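Local coordinates for Hsp70/Hsp90 co-chaperone CNS1 (Saccharomyces cerevisiae, PDB 6HFM), which acts as a co-chaperone of Hsp90 and Hsp70, stimulating the ATPase of the Hsp70 SSA1 but not that of Hsp90, at residues 105-113 / 156-165; 54-62 / 87-96. All coordinates share one frame; numbering follows the deposited sequence.

Contact 1 (105-113 / 156-165); sequences METKAGGLI and WDKQKALERR
E106 and W156 carry the contact in which the beta hairpin of strands 101-106 and 112-114, part of the C-terminal wheel domain, receives the last helix, 158-163. The hairpin turns through a type I beta turn from T107 to G110. From CB of W156 outward, the side chain passes with one face under L112: CB is 3.9 Å from L112 CD1, and CG and CD2 lie under the same methyl. NE1 leaves at the ring edge and donates to G110 O at 2.9 Å, nearly straight (174°) and in the ring plane. Farther along, the six-membered ring takes L112 CD2 over its face as a CH-pi contact, 3.7 Å from methyl to centroid, while the ring edge at CZ2 and CH2 faces E106 OE1. Y142 adds an edge-to-face ring contact. A leucine in place of W156 would probably leave G110 O without this donor and L112 without the flat surface it rests on.

E106, its CG anti to the backbone N (chi1 -174°) and its chain extended, reaches between the arginines. E106, R164 and R165 form a salt-bridge network: OE1 takes a weak, bent bond from R164 NH2 and OE2 one from R165 NH2 at 2.9 Å, and K140 adds a further salt bridge to OE1. The R165 guanidinium, with L162 CD2 over one face, also binds carbonyls of the turn: NH2 donates to T107 O, and NH1 to K108 O at 2.8 Å. One water donates to E106 OE2 and A161 O and accepts from R165 NE at 3.0 Å.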
loop_
_atom_site.group_PDB
_atom_site.type_symbol
_atom_site.label_atom_id
_atom_site.label_comp_id
_atom_site.label_asym_id
_atom_site.label_seq_id
_atom_site.Cartn_x
_atom_site.Cartn_y
_atom_site.Cartn_z
ATOM N N MET A 105 5.003 -4.913 -1.816
ATOM C CA MET A 105 3.621 -4.760 -2.246
ATOM C C MET A 105 3.215 -5.966 -3.078
ATOM O O MET A 105 4.046 -6.556 -3.775
ATOM C CB MET A 105 3.451 -3.474 -3.057
ATOM C CG MET A 105 3.743 -2.221 -2.236
ATOM S SD MET A 105 3.640 -0.652 -3.125
ATOM C CE MET A 105 1.869 -0.454 -3.217
ATOM N N GLU A 106 1.938 -6.325 -2.987
ATOM C CA GLU A 106 1.389 -7.447 -3.736
ATOM C C GLU A 106 1.143 -7.034 -5.190
ATOM O O GLU A 106 0.716 -5.905 -5.455
ATOM C CB GLU A 106 0.093 -7.923 -3.078
ATOM C CG GLU A 106 -0.506 -9.189 -3.673
ATOM C CD GLU A 106 -1.752 -9.671 -2.941
ATOM O OE1 GLU A 106 -1.934 -9.345 -1.742
ATOM O OE2 GLU A 106 -2.547 -10.405 -3.565
ATOM N N THR A 107 1.408 -7.945 -6.127
ATOM C CA THR A 107 1.166 -7.693 -7.553
ATOM C C THR A 107 -0.162 -8.310 -7.991
ATOM O O THR A 107 -0.783 -9.068 -7.243
ATOM C CB THR A 107 2.304 -8.258 -8.429
ATOM O OG1 THR A 107 2.365 -9.683 -8.290
ATOM C CG2 THR A 107 3.641 -7.656 -8.043
ATOM N N LYS A 108 -0.596 -8.007 -9.210
ATOM C CA LYS A 108 -1.843 -8.578 -9.727
ATOM C C LYS A 108 -1.783 -10.112 -9.770
ATOM O O LYS A 108 -2.790 -10.773 -9.545
ATOM C CB LYS A 108 -2.190 -8.018 -11.115
ATOM C CG LYS A 108 -3.629 -8.322 -11.525
ATOM C CD LYS A 108 -4.002 -7.730 -12.871
ATOM C CE LYS A 108 -5.386 -8.195 -13.293
ATOM N NZ LYS A 108 -5.765 -7.666 -14.632
ATOM N N ALA A 109 -0.596 -10.666 -10.031
ATOM C CA ALA A 109 -0.399 -12.120 -10.036
ATOM C C ALA A 109 -0.515 -12.781 -8.654
ATOM O O ALA A 109 -0.629 -14.001 -8.568
ATOM C CB ALA A 109 0.952 -12.457 -10.655
ATOM N N GLY A 110 -0.483 -11.990 -7.581
ATOM C CA GLY A 110 -0.482 -12.515 -6.214
ATOM C C GLY A 110 0.912 -12.740 -5.654
ATOM O O GLY A 110 1.059 -13.318 -4.569
ATOM N N GLY A 111 1.936 -12.293 -6.388
ATOM C CA GLY A 111 3.312 -12.287 -5.910
ATOM C C GLY A 111 3.640 -11.022 -5.140
ATOM O O GLY A 111 2.758 -10.205 -4.868
ATOM N N LEU A 112 4.914 -10.872 -4.784
ATOM C CA LEU A 112 5.413 -9.698 -4.067
ATOM C C LEU A 112 6.531 -8.997 -4.825
ATOM O O LEU A 112 7.383 -9.644 -5.425
ATOM C CB LEU A 112 5.950 -10.103 -2.696
ATOM C CG LEU A 112 4.944 -10.630 -1.679
ATOM C CD1 LEU A 112 5.694 -11.268 -0.521
ATOM C CD2 LEU A 112 4.033 -9.521 -1.194
ATOM N N ILE A 113 6.530 -7.665 -4.777
ATOM C CA ILE A 113 7.628 -6.862 -5.326
ATOM C C ILE A 113 8.192 -5.970 -4.228
ATOM O O ILE A 113 7.443 -5.449 -3.404
ATOM C CB ILE A 113 7.182 -6.024 -6.553
ATOM C CG1 ILE A 113 8.402 -5.405 -7.242
ATOM C CG2 ILE A 113 6.162 -4.947 -6.184
ATOM C CD1 ILE A 113 8.125 -4.973 -8.655
ATOM N N TRP A 156 5.270 -16.624 2.144
ATOM C CA TRP A 156 4.153 -15.981 1.433
ATOM C C TRP A 156 3.401 -17.003 0.584
ATOM O O TRP A 156 4.011 -17.722 -0.209
ATOM C CB TRP A 156 4.670 -14.839 0.548
ATOM C CG TRP A 156 3.606 -14.144 -0.264
ATOM C CD1 TRP A 156 3.284 -14.380 -1.568
ATOM C CD2 TRP A 156 2.740 -13.093 0.180
ATOM N NE1 TRP A 156 2.265 -13.547 -1.965
ATOM C CE2 TRP A 156 1.920 -12.737 -0.917
ATOM C CE3 TRP A 156 2.587 -12.405 1.391
ATOM C CZ2 TRP A 156 0.947 -11.731 -0.831
ATOM C CZ3 TRP A 156 1.617 -11.399 1.473
ATOM C CH2 TRP A 156 0.813 -11.078 0.366
ATOM N N ASP A 157 2.082 -17.054 0.767
ATOM C CA ASP A 157 1.224 -18.033 0.106
ATOM C C ASP A 157 0.394 -17.325 -0.964
ATOM O O ASP A 157 -0.570 -16.615 -0.657
ATOM C CB ASP A 157 0.332 -18.707 1.153
ATOM C CG ASP A 157 -0.419 -19.921 0.617
ATOM O OD1 ASP A 157 -0.745 -19.976 -0.586
ATOM O OD2 ASP A 157 -0.732 -20.821 1.420
ATOM N N LYS A 158 0.788 -17.520 -2.217
ATOM C CA LYS A 158 0.138 -16.885 -3.360
ATOM C C LYS A 158 -1.326 -17.310 -3.482
ATOM O O LYS A 158 -2.187 -16.473 -3.739
ATOM C CB LYS A 158 0.908 -17.212 -4.641
ATOM C CG LYS A 158 0.349 -16.613 -5.921
ATOM C CD LYS A 158 1.342 -16.718 -7.072
ATOM C CE LYS A 158 1.707 -18.164 -7.403
ATOM N NZ LYS A 158 2.701 -18.251 -8.503
ATOM N N GLN A 159 -1.600 -18.603 -3.297
ATOM C CA GLN A 159 -2.976 -19.121 -3.318
ATOM C C GLN A 159 -3.857 -18.454 -2.249
ATOM O O GLN A 159 -4.984 -18.050 -2.540
ATOM C CB GLN A 159 -2.983 -20.649 -3.146
ATOM C CG GLN A 159 -4.350 -21.295 -3.347
ATOM C CD GLN A 159 -4.304 -22.813 -3.289
ATOM O OE1 GLN A 159 -4.785 -23.489 -4.196
ATOM N NE2 GLN A 159 -3.727 -23.353 -2.221
ATOM N N LYS A 160 -3.324 -18.329 -1.035
ATOM C CA LYS A 160 -4.007 -17.657 0.083
ATOM C C LYS A 160 -4.281 -16.182 -0.244
ATOM O O LYS A 160 -5.344 -15.653 0.079
ATOM C CB LYS A 160 -3.163 -17.753 1.358
ATOM C CG LYS A 160 -3.923 -17.556 2.658
ATOM C CD LYS A 160 -2.959 -17.482 3.837
ATOM C CE LYS A 160 -3.681 -17.479 5.177
ATOM N NZ LYS A 160 -4.086 -18.846 5.615
ATOM N N ALA A 161 -3.316 -15.525 -0.883
ATOM C CA ALA A 161 -3.492 -14.137 -1.309
ATOM C C ALA A 161 -4.619 -13.992 -2.328
ATOM O O ALA A 161 -5.486 -13.125 -2.181
ATOM C CB ALA A 161 -2.191 -13.573 -1.867
ATOM N N LEU A 162 -4.641 -14.871 -3.327
ATOM C CA LEU A 162 -5.681 -14.827 -4.357
ATOM C C LEU A 162 -7.070 -15.155 -3.785
ATOM O O LEU A 162 -8.078 -14.616 -4.255
ATOM C CB LEU A 162 -5.326 -15.751 -5.524
ATOM C CG LEU A 162 -4.057 -15.370 -6.304
ATOM C CD1 LEU A 162 -3.694 -16.479 -7.281
ATOM C CD2 LEU A 162 -4.193 -14.039 -7.033
ATOM N N GLU A 163 -7.108 -15.993 -2.748
ATOM C CA GLU A 163 -8.361 -16.352 -2.066
ATOM C C GLU A 163 -8.980 -15.211 -1.238
ATOM O O GLU A 163 -10.163 -15.270 -0.906
ATOM C CB GLU A 163 -8.160 -17.605 -1.203
ATOM C CG GLU A 163 -8.108 -18.882 -2.031
ATOM C CD GLU A 163 -7.626 -20.105 -1.264
ATOM O OE1 GLU A 163 -7.290 -19.996 -0.062
ATOM O OE2 GLU A 163 -7.582 -21.191 -1.881
ATOM N N ARG A 164 -8.192 -14.181 -0.916
ATOM C CA ARG A 164 -8.727 -12.942 -0.318
ATOM C C ARG A 164 -9.610 -12.110 -1.266
ATOM O O ARG A 164 -10.374 -11.252 -0.804
ATOM C CB ARG A 164 -7.592 -12.046 0.208
ATOM C CG ARG A 164 -6.818 -12.616 1.387
ATOM C CD ARG A 164 -6.005 -11.547 2.105
ATOM N NE ARG A 164 -4.881 -11.044 1.310
ATOM C CZ ARG A 164 -3.656 -11.579 1.260
ATOM N NH1 ARG A 164 -3.336 -12.680 1.950
ATOM N NH2 ARG A 164 -2.732 -11.008 0.488
ATOM N N ARG A 165 -9.505 -12.354 -2.572
ATOM C CA ARG A 165 -10.145 -11.522 -3.593
ATOM C C ARG A 165 -11.571 -11.979 -3.875
ATOM O O ARG A 165 -11.913 -13.142 -3.640
ATOM C CB ARG A 165 -9.318 -11.542 -4.879
ATOM C CG ARG A 165 -7.863 -11.138 -4.661
ATOM C CD ARG A 165 -7.072 -11.092 -5.951
ATOM N NE ARG A 165 -5.686 -10.709 -5.685
ATOM C CZ ARG A 165 -4.762 -10.459 -6.610
ATOM N NH1 ARG A 165 -5.046 -10.539 -7.908
ATOM N NH2 ARG A 165 -3.537 -10.125 -6.229
HETATM O O HOH W 1 -5.051 -10.450 -2.788
#

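Contact 2 (54-62 / 87-96); sequences MYPTQDEFD and RFKKEGKENF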
loop_
_atom_site.group_PDB
_atom_site.type_symbol
_atom_site.label_atom_id
_atom_site.label_comp_id
_atom_site.label_asym_id
_atom_site.label_seq_id
_atom_site.Cartn_x
_atom_site.Cartn_y
_atom_site.Cartn_z
ATOM N N MET A 54 1.217 -2.988 6.875
ATOM C CA MET A 54 1.271 -4.267 7.581
ATOM C C MET A 54 2.684 -4.518 8.098
ATOM O O MET A 54 3.659 -4.291 7.382
ATOM C CB MET A 54 0.882 -5.419 6.645
ATOM C CG MET A 54 -0.365 -5.194 5.797
ATOM S SD MET A 54 -1.830 -4.758 6.748
ATOM C CE MET A 54 -2.072 -6.248 7.710
ATOM N N TYR A 55 2.781 -4.994 9.340
ATOM C CA TYR A 55 4.043 -5.450 9.927
ATOM C C TYR A 55 3.863 -6.932 10.268
ATOM O O TYR A 55 3.631 -7.280 11.431
ATOM C CB TYR A 55 4.388 -4.632 11.179
ATOM C CG TYR A 55 4.328 -3.132 10.989
ATOM C CD1 TYR A 55 5.385 -2.438 10.396
ATOM C CD2 TYR A 55 3.218 -2.401 11.409
ATOM C CE1 TYR A 55 5.337 -1.062 10.226
ATOM C CE2 TYR A 55 3.165 -1.026 11.248
ATOM C CZ TYR A 55 4.222 -0.361 10.651
ATOM O OH TYR A 55 4.168 1.003 10.479
ATOM N N PRO A 56 3.950 -7.816 9.253
ATOM C CA PRO A 56 3.584 -9.229 9.467
ATOM C C PRO A 56 4.436 -9.974 10.502
ATOM O O PRO A 56 3.906 -10.843 11.208
ATOM C CB PRO A 56 3.722 -9.855 8.069
ATOM C CG PRO A 56 4.563 -8.903 7.284
ATOM C CD PRO A 56 4.282 -7.545 7.843
ATOM N N THR A 57 5.718 -9.623 10.620
ATOM C CA THR A 57 6.603 -10.267 11.609
ATOM C C THR A 57 6.352 -9.790 13.053
ATOM O O THR A 57 6.867 -10.400 13.996
ATOM C CB THR A 57 8.106 -10.110 11.257
ATOM O OG1 THR A 57 8.508 -8.736 11.351
ATOM C CG2 THR A 57 8.398 -10.638 9.854
ATOM N N GLN A 58 5.576 -8.714 13.223
ATOM C CA GLN A 58 5.187 -8.198 14.544
ATOM C C GLN A 58 3.693 -8.370 14.883
ATOM O O GLN A 58 3.268 -7.959 15.970
ATOM C CB GLN A 58 5.560 -6.715 14.637
ATOM C CG GLN A 58 7.057 -6.445 14.673
ATOM C CD GLN A 58 7.688 -6.797 16.011
ATOM O OE1 GLN A 58 7.122 -6.524 17.069
ATOM N NE2 GLN A 58 8.872 -7.399 15.969
ATOM N N ASP A 59 2.913 -8.977 13.983
ATOM C CA ASP A 59 1.447 -9.094 14.124
ATOM C C ASP A 59 0.793 -7.749 14.465
ATOM O O ASP A 59 0.068 -7.609 15.453
ATOM C CB ASP A 59 1.070 -10.171 15.159
ATOM C CG ASP A 59 -0.415 -10.559 15.115
ATOM O OD1 ASP A 59 -0.901 -11.096 16.088
ATOM O OD2 ASP A 59 -1.086 -10.286 14.084
ATOM N N GLU A 60 1.078 -6.763 13.631
ATOM C CA GLU A 60 0.591 -5.407 13.840
ATOM C C GLU A 60 0.358 -4.766 12.490
ATOM O O GLU A 60 0.908 -5.219 11.486
ATOM C CB GLU A 60 1.625 -4.608 14.641
ATOM C CG GLU A 60 1.196 -3.220 15.098
ATOM C CD GLU A 60 -0.032 -3.251 15.985
ATOM O OE1 GLU A 60 0.135 -3.358 17.217
ATOM O OE2 GLU A 60 -1.161 -3.198 15.445
ATOM N N PHE A 61 -0.478 -3.732 12.472
ATOM C CA PHE A 61 -0.629 -2.886 11.291
ATOM C C PHE A 61 -1.037 -1.469 11.675
ATOM O O PHE A 61 -1.571 -1.238 12.764
ATOM C CB PHE A 61 -1.601 -3.508 10.260
ATOM C CG PHE A 61 -3.061 -3.407 10.623
ATOM C CD1 PHE A 61 -3.888 -2.475 9.993
ATOM C CD2 PHE A 61 -3.623 -4.270 11.558
ATOM C CE1 PHE A 61 -5.240 -2.389 10.309
ATOM C CE2 PHE A 61 -4.976 -4.188 11.879
ATOM C CZ PHE A 61 -5.784 -3.249 11.253
ATOM N N ASP A 62 -0.746 -0.530 10.778
ATOM C CA ASP A 62 -1.167 0.861 10.912
ATOM C C ASP A 62 -2.157 1.194 9.807
ATOM O O ASP A 62 -2.173 0.550 8.753
ATOM C CB ASP A 62 0.022 1.818 10.780
ATOM C CG ASP A 62 1.003 1.737 11.932
ATOM O OD1 ASP A 62 0.649 1.277 13.033
ATOM O OD2 ASP A 62 2.159 2.163 11.724
ATOM N N ARG A 87 4.712 -0.008 20.066
ATOM C CA ARG A 87 3.749 -0.994 19.556
ATOM C C ARG A 87 4.397 -2.300 19.061
ATOM O O ARG A 87 3.736 -3.340 19.061
ATOM C CB ARG A 87 2.820 -0.388 18.490
ATOM C CG ARG A 87 3.422 -0.144 17.115
ATOM C CD ARG A 87 2.498 0.771 16.316
ATOM N NE ARG A 87 3.024 1.152 15.006
ATOM C CZ ARG A 87 4.066 1.960 14.794
ATOM N NH1 ARG A 87 4.761 2.490 15.806
ATOM N NH2 ARG A 87 4.433 2.236 13.545
ATOM N N PHE A 88 5.668 -2.246 18.648
ATOM C CA PHE A 88 6.413 -3.455 18.279
ATOM C C PHE A 88 6.966 -4.087 19.548
ATOM O O PHE A 88 7.798 -3.482 20.225
ATOM C CB PHE A 88 7.557 -3.141 17.306
ATOM C CG PHE A 88 7.123 -2.408 16.064
ATOM C CD1 PHE A 88 6.006 -2.821 15.342
ATOM C CD2 PHE A 88 7.844 -1.308 15.605
ATOM C CE1 PHE A 88 5.609 -2.142 14.202
ATOM C CE2 PHE A 88 7.453 -0.629 14.459
ATOM C CZ PHE A 88 6.333 -1.048 13.756
ATOM N N LYS A 89 6.498 -5.294 19.862
ATOM C CA LYS A 89 6.798 -5.948 21.143
ATOM C C LYS A 89 7.323 -7.380 21.005
ATOM O O LYS A 89 7.297 -8.143 21.971
ATOM C CB LYS A 89 5.544 -5.934 22.022
ATOM C CG LYS A 89 5.008 -4.539 22.282
ATOM C CD LYS A 89 3.826 -4.568 23.227
ATOM C CE LYS A 89 3.071 -3.258 23.189
ATOM N NZ LYS A 89 2.153 -3.188 22.015
ATOM N N LYS A 90 7.829 -7.728 19.822
ATOM C CA LYS A 90 8.332 -9.075 19.548
ATOM C C LYS A 90 9.792 -9.043 19.149
ATOM O O LYS A 90 10.346 -7.971 18.882
ATOM C CB LYS A 90 7.529 -9.718 18.427
ATOM C CG LYS A 90 6.051 -9.827 18.730
ATOM C CD LYS A 90 5.317 -10.608 17.655
ATOM C CE LYS A 90 4.234 -11.477 18.270
ATOM N NZ LYS A 90 3.288 -11.958 17.236
ATOM N N GLU A 91 10.393 -10.235 19.111
ATOM C CA GLU A 91 11.763 -10.437 18.621
ATOM C C GLU A 91 11.980 -9.725 17.292
ATOM O O GLU A 91 11.192 -9.888 16.359
ATOM C CB GLU A 91 12.084 -11.933 18.449
ATOM C CG GLU A 91 12.726 -12.583 19.666
ATOM C CD GLU A 91 12.856 -14.092 19.539
ATOM O OE1 GLU A 91 13.060 -14.593 18.412
ATOM O OE2 GLU A 91 12.759 -14.782 20.576
ATOM N N GLY A 92 13.046 -8.932 17.228
ATOM C CA GLY A 92 13.395 -8.184 16.022
ATOM C C GLY A 92 12.833 -6.775 15.937
ATOM O O GLY A 92 13.015 -6.120 14.916
ATOM N N LYS A 93 12.164 -6.304 16.994
ATOM C CA LYS A 93 11.625 -4.925 17.053
ATOM C C LYS A 93 12.668 -3.825 16.806
ATOM O O LYS A 93 12.349 -2.768 16.254
ATOM C CB LYS A 93 10.926 -4.670 18.398
ATOM C CG LYS A 93 11.817 -4.833 19.625
ATOM C CD LYS A 93 11.077 -4.523 20.915
ATOM C CE LYS A 93 11.847 -5.043 22.119
ATOM N NZ LYS A 93 11.520 -4.295 23.362
ATOM N N GLU A 94 13.904 -4.080 17.235
ATOM C CA GLU A 94 15.040 -3.172 17.022
ATOM C C GLU A 94 15.402 -2.891 15.556
ATOM O O GLU A 94 16.057 -1.889 15.269
ATOM C CB GLU A 94 16.294 -3.669 17.777
ATOM C CG GLU A 94 16.894 -4.999 17.301
ATOM C CD GLU A 94 16.219 -6.243 17.873
ATOM O OE1 GLU A 94 15.161 -6.124 18.531
ATOM O OE2 GLU A 94 16.746 -7.355 17.652
ATOM N N ASN A 95 14.991 -3.768 14.637
ATOM C CA ASN A 95 15.299 -3.598 13.209
ATOM C C ASN A 95 14.246 -2.814 12.416
ATOM O O ASN A 95 14.343 -2.740 11.190
ATOM C CB ASN A 95 15.546 -4.967 12.561
ATOM C CG ASN A 95 16.709 -5.717 13.197
ATOM O OD1 ASN A 95 16.613 -6.913 13.467
ATOM N ND2 ASN A 95 17.811 -5.016 13.438
ATOM N N PHE A 96 13.264 -2.216 13.095
ATOM C CA PHE A 96 12.278 -1.355 12.429
ATOM C C PHE A 96 12.743 0.104 12.408
ATOM O O PHE A 96 12.251 0.947 13.160
ATOM C CB PHE A 96 10.891 -1.515 13.063
ATOM C CG PHE A 96 10.231 -2.828 12.731
ATOM C CD1 PHE A 96 9.305 -2.913 11.692
ATOM C CD2 PHE A 96 10.551 -3.984 13.433
ATOM C CE1 PHE A 96 8.704 -4.126 11.373
ATOM C CE2 PHE A 96 9.956 -5.197 13.115
ATOM C CZ PHE A 96 9.026 -5.268 12.087
HETATM O O HOH W 2 10.136 -8.674 13.543
HETATM O O HOH W 3 3.951 -6.396 18.300
#
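A G1 beta bulge, with D59 and E60 both facing Y55, shapes the hairpin between strands 47-55 and 60-68 of the wheel domain, and the loop 87-96 that follows helix 73-82 folds against it. Q58, at the bend of the hairpin, reaches into this loop. Its chain turns back at chi2 (-74°), which brings the amide beside K90: OE1 accepts from K90 N at 3.1 Å, in the carbonyl plane and on a lone pair, and NE2 returns a weak but straight bond to K90 O. The amide thus pairs with both backbone polar groups of one residue, at the first residue of the type II turn from K90 to K93. Nearer the backbone, Q58 CG packs 3.5 Å from F96 CZ. A water that accepts from T57 OG1 and Q58 NE2 donates to E91 O.

F88 and F96 of the loop pack on Y55. F88 points its edge at the face of Y55 in a T-shaped stack, with centroids 4.8 Å apart and planes at 71°, and F88 CZ stands over the centre of the tyrosine ring. F96 CE1 comes against Y55 CD1 at 3.8 Å, while F96 CG and R87 CG lie over opposite faces of F88, both offset toward the rim.

Beside Y55, R87 grips D62 side-on in a salt bridge: NE donates to OD1 and NH2 to OD2, the latter at 2.9 Å, each on a syn lone pair but tilted out of the guanidinium plane. Y55 OH also donates to D62 OD2, at 2.6 Å, from above the carboxylate plane, and R87 NH2 has a further acceptor in V80 O of helix 73-82. Facing the arginine's charge, with two donors on OD2 and one on OD1, the D62 carboxylate is likely to stay ionised.

From the N terminus, the chain first runs through the hairpin 54-62 and then helix 73-82 before the loop 87-96 returns to that hairpin, so contact 2 closes a loop of 24 residues. Strand 101-106 follows as the first arm of the hairpin that holds 105-113. Another 42 residues, including strand 139-145 and helix 146-155, pass before 156-165 closes contact 1. The two loops are in series, neither nesting nor crossing, and the centres of the two contacts lie about 21 Å apart. They share the mixed sheet: strand 139-145 pairs with 47-55 and with 101-106, linking the two hairpins. Contact 2 ties the loop after helix 73-82 to one hairpin, contact 1 the C-terminal helix to the other.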